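Local coordinates for protein beta-mannosidase (Trichoderma harzianum, PDB 4CVU) that probably hydrolyses terminal beta-D-mannose residues from the non-reducing ends of beta-mannosides, as a fungal glycoside hydrolase of family 2, at residues G644-E647 and M648-V652; A651-Y655 and Y656-D660. All blocks are in the same frame, centred on the assembly; numbering follows the deposited sequence.

Interaction 1: residues G644-E647 and M648-V652. With NAG (2-acetamido-2-deoxy-beta-D-glucopyranose), chain B; NAG (2-acetamido-2-deoxy-beta-D-glucopyranose), chain C.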
ATOM      1  N   GLY A 644      10.471  15.222 -16.123  1.00 36.95           N
ATOM      2  CA  GLY A 644      10.563  15.834 -14.796  1.00 37.62           C
ATOM      3  C   GLY A 644      11.503  15.062 -13.926  1.00 38.04           C
ATOM      4  O   GLY A 644      12.292  15.680 -13.170  1.00 38.13           O
ATOM      5  N   GLN A 645      11.327  13.728 -13.913  1.00 37.74           N
ATOM      6  CA  GLN A 645      12.277  12.808 -13.296  1.00 36.82           C
ATOM      7  C   GLN A 645      13.734  13.170 -13.623  1.00 37.50           C
ATOM      8  O   GLN A 645      14.617  13.168 -12.735  1.00 36.48           O
ATOM      9  CB  GLN A 645      12.011  11.373 -13.723  1.00 37.62           C
ATOM     10  CG  GLN A 645      10.653  10.845 -13.325  1.00 37.16           C
ATOM     11  CD  GLN A 645      10.455  10.869 -11.834  1.00 36.54           C
ATOM     12  OE1 GLN A 645       9.751  11.722 -11.291  1.00 35.28           O
ATOM     13  NE2 GLN A 645      11.100   9.954 -11.163  1.00 37.43           N
ATOM     14  N   VAL A 646      13.988  13.480 -14.883  1.00 37.48           N
ATOM     15  CA  VAL A 646      15.326  13.842 -15.344  1.00 38.31           C
ATOM     16  C   VAL A 646      15.787  15.186 -14.782  1.00 37.82           C
ATOM     17  O   VAL A 646      16.941  15.326 -14.398  1.00 40.02           O
ATOM     18  CB  VAL A 646      15.412  13.818 -16.883  1.00 39.45           C
ATOM     19  CG1 VAL A 646      16.706  14.467 -17.413  1.00 40.57           C
ATOM     20  CG2 VAL A 646      15.326  12.379 -17.365  1.00 41.65           C
ATOM     21  N   GLU A 647      14.905  16.171 -14.742  1.00 37.34           N
ATOM     22  CA  GLU A 647      15.267  17.480 -14.151  1.00 36.51           C
ATOM     23  C   GLU A 647      15.745  17.311 -12.717  1.00 35.40           C
ATOM     24  O   GLU A 647      16.773  17.837 -12.302  1.00 34.18           O
ATOM     25  CB  GLU A 647      14.114  18.469 -14.228  1.00 38.19           C
ATOM     26  CG  GLU A 647      13.869  19.049 -15.634  1.00 39.01           C
ATOM     27  CD  GLU A 647      12.564  19.850 -15.728  1.00 39.68           C
ATOM     28  OE1 GLU A 647      11.845  19.990 -14.709  1.00 38.79           O
ATOM     29  OE2 GLU A 647      12.257  20.375 -16.828  1.00 40.99           O
ATOM     30  N   MET A 648      15.023  16.531 -11.911  1.00 33.26           N
ATOM     31  CA  MET A 648      15.449  16.384 -10.557  1.00 31.90           C
ATOM     32  C   MET A 648      16.775  15.657 -10.475  1.00 32.73           C
ATOM     33  O   MET A 648      17.632  15.994  -9.639  1.00 33.87           O
ATOM     34  CB  MET A 648      14.342  15.621  -9.758  1.00 30.54           C
ATOM     35  CG  MET A 648      13.077  16.409  -9.602  1.00 29.29           C
ATOM     36  SD  MET A 648      11.965  15.461  -8.464  1.00 28.44           S
ATOM     37  CE  MET A 648      11.554  14.281  -9.696  1.00 28.29           C
ATOM     38  N   THR A 649      16.977  14.660 -11.332  1.00 35.01           N
ATOM     39  CA  THR A 649      18.174  13.815 -11.289  1.00 35.99           C
ATOM     40  C   THR A 649      19.395  14.638 -11.644  1.00 37.07           C
ATOM     41  O   THR A 649      20.433  14.520 -10.987  1.00 36.34           O
ATOM     42  CB  THR A 649      18.078  12.602 -12.253  1.00 37.58           C
ATOM     43  OG1 THR A 649      16.897  11.855 -11.981  1.00 37.13           O
ATOM     44  CG2 THR A 649      19.265  11.636 -12.105  1.00 38.74           C
ATOM     45  N   LEU A 650      19.275  15.465 -12.662  1.00 36.53           N
ATOM     46  CA  LEU A 650      20.393  16.296 -13.078  1.00 38.89           C
ATOM     47  C   LEU A 650      20.784  17.369 -12.027  1.00 40.88           C
ATOM     48  O   LEU A 650      21.981  17.669 -11.825  1.00 39.49           O
ATOM     49  CB  LEU A 650      20.097  16.959 -14.405  1.00 40.24           C
ATOM     50  CG  LEU A 650      20.038  16.118 -15.691  1.00 42.21           C
ATOM     51  CD1 LEU A 650      19.748  17.006 -16.890  1.00 43.05           C
ATOM     52  CD2 LEU A 650      21.326  15.323 -15.922  1.00 44.67           C
ATOM     53  N   ALA A 651      19.761  17.950 -11.394  1.00 40.32           N
ATOM     54  CA  ALA A 651      19.942  18.913 -10.337  1.00 39.96           C
ATOM     55  C   ALA A 651      20.820  18.350  -9.218  1.00 39.68           C
ATOM     56  O   ALA A 651      21.800  18.975  -8.831  1.00 39.06           O
ATOM     57  CB  ALA A 651      18.590  19.364  -9.793  1.00 39.82           C
ATOM     58  N   VAL A 652      20.432  17.186  -8.693  1.00 38.51           N
ATOM     59  CA  VAL A 652      21.187  16.518  -7.678  1.00 39.47           C
ATOM     60  C   VAL A 652      22.607  16.183  -8.150  1.00 40.21           C
ATOM     61  O   VAL A 652      23.549  16.455  -7.447  1.00 39.54           O
ATOM     62  CB  VAL A 652      20.514  15.200  -7.221  1.00 38.37           C
ATOM     63  CG1 VAL A 652      21.442  14.453  -6.300  1.00 39.58           C
ATOM     64  CG2 VAL A 652      19.204  15.472  -6.514  1.00 37.84           C
TER
HETATM   65  C1  NAG B   1      15.458   8.008 -13.860  1.00 35.85           C
HETATM   66  C2  NAG B   1      16.920   8.261 -13.558  1.00 37.49           C
HETATM   67  C3  NAG B   1      17.579   9.213 -14.558  1.00 38.91           C
HETATM   68  C4  NAG B   1      17.271   8.874 -16.021  1.00 40.03           C
HETATM   69  C5  NAG B   1      15.790   8.693 -16.130  1.00 38.56           C
HETATM   70  C6  NAG B   1      15.351   8.321 -17.549  1.00 42.41           C
HETATM   71  C7  NAG B   1      17.548   8.160 -11.199  1.00 39.94           C
HETATM   72  C8  NAG B   1      17.755   8.903  -9.906  1.00 39.38           C
HETATM   73  N2  NAG B   1      17.097   8.846 -12.234  1.00 38.24           N
HETATM   74  O3  NAG B   1      18.973   9.213 -14.363  1.00 37.61           O
HETATM   75  O4  NAG B   1      17.637   9.916 -16.896  1.00 41.06           O
HETATM   76  O5  NAG B   1      15.339   7.695 -15.237  1.00 37.41           O
HETATM   77  O6  NAG B   1      15.971   7.115 -17.953  1.00 45.50           O
HETATM   78  O7  NAG B   1      17.834   6.957 -11.254  1.00 41.78           O
HETATM   79  C1  NAG C   2      18.964   9.834 -17.413  1.00 46.04           C
HETATM   80  C2  NAG C   2      18.988  10.612 -18.727  1.00 47.48           C
HETATM   81  C3  NAG C   2      20.375  10.735 -19.302  1.00 50.34           C
HETATM   82  C4  NAG C   2      21.327  11.269 -18.252  1.00 50.64           C
HETATM   83  C5  NAG C   2      21.251  10.392 -17.016  1.00 49.43           C
HETATM   84  C6  NAG C   2      22.145  10.949 -15.909  1.00 48.24           C
HETATM   85  C7  NAG C   2      17.141  10.549 -20.343  1.00 52.91           C
HETATM   86  C8  NAG C   2      16.331   9.685 -21.262  1.00 51.88           C
HETATM   87  N2  NAG C   2      18.134   9.940 -19.677  1.00 50.24           N
HETATM   88  O3  NAG C   2      20.319  11.652 -20.355  1.00 51.98           O
HETATM   89  O4  NAG C   2      22.643  11.282 -18.763  1.00 51.76           O
HETATM   90  O5  NAG C   2      19.923  10.353 -16.518  1.00 50.34           O
HETATM   91  O6  NAG C   2      21.880  10.228 -14.730  1.00 46.55           O
HETATM   92  O7  NAG C   2      16.883  11.753 -20.259  1.00 50.49           O

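Interaction 2: residues A651-Y655 and Y656-D660. With CD (cadmium ion), chain Q; NAG (2-acetamido-2-deoxy-beta-D-glucopyranose), chain C; NAG (2-acetamido-2-deoxy-beta-D-glucopyranose), chain H.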
ATOM      1  N   ALA A 651      19.761  17.950 -11.394  1.00 40.32           N
ATOM      2  CA  ALA A 651      19.942  18.913 -10.337  1.00 39.96           C
ATOM      3  C   ALA A 651      20.820  18.350  -9.218  1.00 39.68           C
ATOM      4  O   ALA A 651      21.800  18.975  -8.831  1.00 39.06           O
ATOM      5  CB  ALA A 651      18.590  19.364  -9.793  1.00 39.82           C
ATOM      6  N   VAL A 652      20.432  17.186  -8.693  1.00 38.51           N
ATOM      7  CA  VAL A 652      21.187  16.518  -7.678  1.00 39.47           C
ATOM      8  C   VAL A 652      22.607  16.183  -8.150  1.00 40.21           C
ATOM      9  O   VAL A 652      23.549  16.455  -7.447  1.00 39.54           O
ATOM     10  CB  VAL A 652      20.514  15.200  -7.221  1.00 38.37           C
ATOM     11  CG1 VAL A 652      21.442  14.453  -6.300  1.00 39.58           C
ATOM     12  CG2 VAL A 652      19.204  15.472  -6.514  1.00 37.84           C
ATOM     13  N   GLU A 653      22.733  15.602  -9.345  1.00 40.02           N
ATOM     14  CA  GLU A 653      24.014  15.113  -9.814  1.00 42.13           C
ATOM     15  C   GLU A 653      24.976  16.264  -9.960  1.00 41.49           C
ATOM     16  O   GLU A 653      26.144  16.114  -9.702  1.00 42.42           O
ATOM     17  CB  GLU A 653      23.908  14.360 -11.140  1.00 43.28           C
ATOM     18  CG  GLU A 653      23.273  12.980 -11.026  1.00 43.64           C
ATOM     19  CD  GLU A 653      22.955  12.358 -12.372  1.00 45.17           C
ATOM     20  OE1 GLU A 653      23.046  13.031 -13.430  1.00 43.67           O
ATOM     21  OE2 GLU A 653      22.639  11.167 -12.358  1.00 45.39           O
ATOM     22  N   ARG A 654      24.459  17.424 -10.322  1.00 42.67           N
ATOM     23  CA  ARG A 654      25.324  18.587 -10.582  1.00 44.87           C
ATOM     24  C   ARG A 654      25.838  19.240  -9.307  1.00 44.98           C
ATOM     25  O   ARG A 654      26.942  19.782  -9.315  1.00 46.06           O
ATOM     26  CB  ARG A 654      24.602  19.619 -11.416  1.00 45.82           C
ATOM     27  CG  ARG A 654      25.465  20.826 -11.775  1.00 49.35           C
ATOM     28  CD  ARG A 654      24.690  21.825 -12.629  1.00 51.78           C
ATOM     29  NE  ARG A 654      24.587  21.423 -14.032  1.00 53.24           N
ATOM     30  CZ  ARG A 654      25.487  21.715 -14.986  1.00 54.42           C
ATOM     31  NH1 ARG A 654      26.586  22.400 -14.719  1.00 54.16           N
ATOM     32  NH2 ARG A 654      25.281  21.294 -16.223  1.00 55.67           N
ATOM     33  N   TYR A 655      25.067  19.140  -8.215  1.00 42.42           N
ATOM     34  CA  TYR A 655      25.328  19.938  -7.020  1.00 41.59           C
ATOM     35  C   TYR A 655      25.481  19.193  -5.700  1.00 41.48           C
ATOM     36  O   TYR A 655      26.210  19.678  -4.818  1.00 40.02           O
ATOM     37  CB  TYR A 655      24.224  21.000  -6.852  1.00 41.63           C
ATOM     38  CG  TYR A 655      24.217  22.031  -7.950  1.00 43.20           C
ATOM     39  CD1 TYR A 655      25.223  22.995  -8.047  1.00 43.51           C
ATOM     40  CD2 TYR A 655      23.210  22.050  -8.884  1.00 41.71           C
ATOM     41  CE1 TYR A 655      25.199  23.954  -9.054  1.00 44.34           C
ATOM     42  CE2 TYR A 655      23.190  22.985  -9.890  1.00 44.82           C
ATOM     43  CZ  TYR A 655      24.183  23.926  -9.981  1.00 45.10           C
ATOM     44  OH  TYR A 655      24.129  24.851 -10.987  1.00 47.49           O
ATOM     45  N   TYR A 656      24.826  18.039  -5.565  1.00 40.64           N
ATOM     46  CA  TYR A 656      24.727  17.344  -4.272  1.00 39.87           C
ATOM     47  C   TYR A 656      25.243  15.907  -4.277  1.00 40.38           C
ATOM     48  O   TYR A 656      25.211  15.234  -5.292  1.00 40.92           O
ATOM     49  CB  TYR A 656      23.285  17.370  -3.782  1.00 39.01           C
ATOM     50  CG  TYR A 656      22.831  18.767  -3.519  1.00 38.19           C
ATOM     51  CD1 TYR A 656      23.043  19.360  -2.290  1.00 38.34           C
ATOM     52  CD2 TYR A 656      22.283  19.531  -4.539  1.00 39.30           C
ATOM     53  CE1 TYR A 656      22.675  20.690  -2.047  1.00 37.29           C
ATOM     54  CE2 TYR A 656      21.916  20.846  -4.333  1.00 37.72           C
ATOM     55  CZ  TYR A 656      22.123  21.426  -3.097  1.00 38.36           C
ATOM     56  OH  TYR A 656      21.751  22.730  -2.945  1.00 36.89           O
ATOM     57  N   PRO A 657      25.686  15.407  -3.120  1.00 40.62           N
ATOM     58  CA  PRO A 657      26.192  14.041  -3.181  1.00 42.17           C
ATOM     59  C   PRO A 657      25.085  13.146  -3.723  1.00 40.67           C
ATOM     60  O   PRO A 657      23.934  13.419  -3.468  1.00 41.01           O
ATOM     61  CB  PRO A 657      26.544  13.727  -1.723  1.00 42.43           C
ATOM     62  CG  PRO A 657      26.709  15.073  -1.070  1.00 41.00           C
ATOM     63  CD  PRO A 657      25.721  15.950  -1.756  1.00 40.91           C
ATOM     64  N   THR A 658      25.452  12.107  -4.475  1.00 39.59           N
ATOM     65  CA  THR A 658      24.496  11.234  -5.152  1.00 39.29           C
ATOM     66  C   THR A 658      24.387   9.942  -4.386  1.00 38.15           C
ATOM     67  O   THR A 658      25.326   9.140  -4.391  1.00 37.17           O
ATOM     68  CB  THR A 658      24.973  10.880  -6.570  1.00 40.08           C
ATOM     69  OG1 THR A 658      26.291  10.379  -6.464  1.00 41.53           O
ATOM     70  CG2 THR A 658      24.970  12.126  -7.478  1.00 41.35           C
ATOM     71  N   PRO A 659      23.255   9.712  -3.723  1.00 37.71           N
ATOM     72  CA  PRO A 659      23.272   8.531  -2.857  1.00 38.34           C
ATOM     73  C   PRO A 659      23.519   7.209  -3.599  1.00 40.00           C
ATOM     74  O   PRO A 659      23.194   7.090  -4.777  1.00 39.85           O
ATOM     75  CB  PRO A 659      21.889   8.537  -2.217  1.00 38.08           C
ATOM     76  CG  PRO A 659      21.472   9.951  -2.267  1.00 38.10           C
ATOM     77  CD  PRO A 659      22.058  10.527  -3.522  1.00 38.29           C
ATOM     78  N   ASP A 660      24.053   6.222  -2.885  1.00 40.12           N
ATOM     79  CA  ASP A 660      24.230   4.874  -3.403  1.00 41.75           C
ATOM     80  C   ASP A 660      24.052   3.866  -2.263  1.00 41.65           C
ATOM     81  O   ASP A 660      24.952   3.119  -1.945  1.00 42.13           O
ATOM     82  CB  ASP A 660      25.625   4.753  -4.007  1.00 42.21           C
ATOM     83  CG  ASP A 660      25.804   3.509  -4.839  1.00 43.68           C
ATOM     84  OD1 ASP A 660      24.915   3.147  -5.608  1.00 42.67           O
ATOM     85  OD2 ASP A 660      26.873   2.907  -4.733  1.00 47.52           O
TER
HETATM   86 CD    CD Q1012      26.333   1.258  -6.610  1.00 72.30          CD
HETATM   87  C1  NAG C   2      18.964   9.834 -17.413  1.00 46.04           C
HETATM   88  C2  NAG C   2      18.988  10.612 -18.727  1.00 47.48           C
HETATM   89  C3  NAG C   2      20.375  10.735 -19.302  1.00 50.34           C
HETATM   90  C4  NAG C   2      21.327  11.269 -18.252  1.00 50.64           C
HETATM   91  C5  NAG C   2      21.251  10.392 -17.016  1.00 49.43           C
HETATM   92  C6  NAG C   2      22.145  10.949 -15.909  1.00 48.24           C
HETATM   93  C7  NAG C   2      17.141  10.549 -20.343  1.00 52.91           C
HETATM   94  C8  NAG C   2      16.331   9.685 -21.262  1.00 51.88           C
HETATM   95  N2  NAG C   2      18.134   9.940 -19.677  1.00 50.24           N
HETATM   96  O3  NAG C   2      20.319  11.652 -20.355  1.00 51.98           O
HETATM   97  O4  NAG C   2      22.643  11.282 -18.763  1.00 51.76           O
HETATM   98  O5  NAG C   2      19.923  10.353 -16.518  1.00 50.34           O
HETATM   99  O6  NAG C   2      21.880  10.228 -14.730  1.00 46.55           O
HETATM  100  O7  NAG C   2      16.883  11.753 -20.259  1.00 50.49           O
HETATM  101  C1  NAG H1003      20.566   4.042  -5.743  1.00 39.55           C
HETATM  102  C2  NAG H1003      21.238   2.825  -6.421  1.00 44.83           C
HETATM  103  C3  NAG H1003      22.032   3.187  -7.673  1.00 44.85           C
HETATM  104  C4  NAG H1003      21.176   4.042  -8.585  1.00 43.45           C
HETATM  105  C5  NAG H1003      20.684   5.270  -7.813  1.00 42.29           C
HETATM  106  C6  NAG H1003      19.791   6.171  -8.680  1.00 42.94           C
HETATM  107  C7  NAG H1003      21.868   0.854  -5.161  1.00 47.00           C
HETATM  108  C8  NAG H1003      22.866   0.157  -4.271  1.00 44.59           C
HETATM  109  N2  NAG H1003      22.119   2.100  -5.540  1.00 44.78           N
HETATM  110  O3  NAG H1003      22.375   1.990  -8.340  1.00 47.14           O
HETATM  111  O4  NAG H1003      21.948   4.453  -9.695  1.00 48.43           O
HETATM  112  O5  NAG H1003      19.941   4.855  -6.698  1.00 40.44           O
HETATM  113  O6  NAG H1003      18.685   5.450  -9.184  1.00 43.34           O
HETATM  114  O7  NAG H1003      20.866   0.268  -5.524  1.00 48.42           O
HETATM  115  O   HOH W   1      27.037  15.021  -7.344  1.00 39.05           O

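Interaction 1: residues G644-E647 and M648-V652
Thr649 and Gln645 meet one turn apart on helix 638-655. Gln645 O takes two bonds from Thr649. The hydroxyl OG1 donates to Gln645 O at 2.7 Å, and Thr649 N donates to the same oxygen at 3.1 Å, from the opposite face of the carbonyl plane. The torsion chi1 of -55° sets OG1 beside its own backbone N, where it can fold back onto the previous turn. With that proton spent on the helix, OG1 accepts from N2 of the chain B NAG at 3.0 Å, and the bond is nearly straight, 165° at the hydrogen. The hydroxyl thus ties the acetamido group of the sugar to the helix backbone. Three further i to i+4 bonds, from Met648 N, Leu650 N and Ala651 N, continue the alpha-helix.

The van der Waals contacts are lighter. Val646 and Leu650 run side by side as an apolar pair, with CG1 of Val646 4.0 Å from CD1 of Leu650. Val646 CG2 faces the glycan, 3.3 Å from O7 of the chain C NAG. Met648 bends at chi3, and its CE lies 3.5 Å from Gln645 OE1.

The amide of Gln645 is held by Asn626 and Asn618, and the carboxylate of Glu647 by Tyr629. Met648, Ala651 and Val652 pack on helix 664-692, against Ala674, Thr675 and Phe678.

Interaction 2: residues A651-Y655 and Y656-D660
Tyr656 closes the last turn of helix 638-655 through its backbone N, which donates to Val652 O at 2.8 Å. The bond lies in the carbonyl plane, and Val652 O also accepts from Tyr655 N. Tyr656 is the first residue to leave helical backbone angles.

The tight part lies around the two tyrosines. The Tyr656 ring folds back against the preceding residue, its CD2 3.4 Å from Tyr655 CB. Tyr655 O lies over one face of this ring, while Val652 O sits near its edge. With chi1 at -64°, CG stands beside the backbone N, which turns the ring back over Tyr655. The Tyr656 hydroxyl is hydrogen-bonded to Asp681, and the ring touches Phe678 of helix 664-692. The Tyr655 ring leads away, meeting Trp853 and Phe581 edge-to-face, and its hydroxyl bonds Thr577 O. Trimming Tyr656 to an alanine is likely to leave Asp681 without its hydroxyl partner and to open a gap beside Tyr655 CB and Phe678. Val652 CG1 lies 3.9 Å from Pro657 O, a buried carbonyl oxygen with no polar partner in the model.

The other side is looser. Thr658 CG2 comes 3.9 Å from Glu653 CA, a light contact on the more solvent-facing side. A water donates to Glu653 O at 2.7 Å and to Tyr656 O, bridging the helix end and the loop. Glu653 is extended beyond CG, and its OE2 accepts from O6 of the chain C NAG at 2.7 Å. Farther along, OD1 and OD2 of Asp660 both bind the cadmium ion, each at 2.6 Å. OD1 also accepts from N2 of the chain H NAG at 3.0 Å. This is a helix C-terminus running into an extended, proline-containing connection, here the link between helices 638-655 and 664-692.

Interactions 1 and 2 follow one another along helix 638-655, with centres about 9 Å apart. They share Ala651 and Val652. Interaction 1 covers regular turns inside the helix, and interaction 2 covers its C-terminal end and the loop beyond. Both pack against helix 664-692, through Phe678, Ala674 and Thr675. The chain B and chain C NAGs are joined through O4 of the first and C1 of the second, so one glycan runs beside both contacts. A separate NAG, of chain H, lies by Asp660. These sugars are attached to the protein and do not mark a substrate pocket. The contact centres lie about 26 and 31 Å from the centre of the chain.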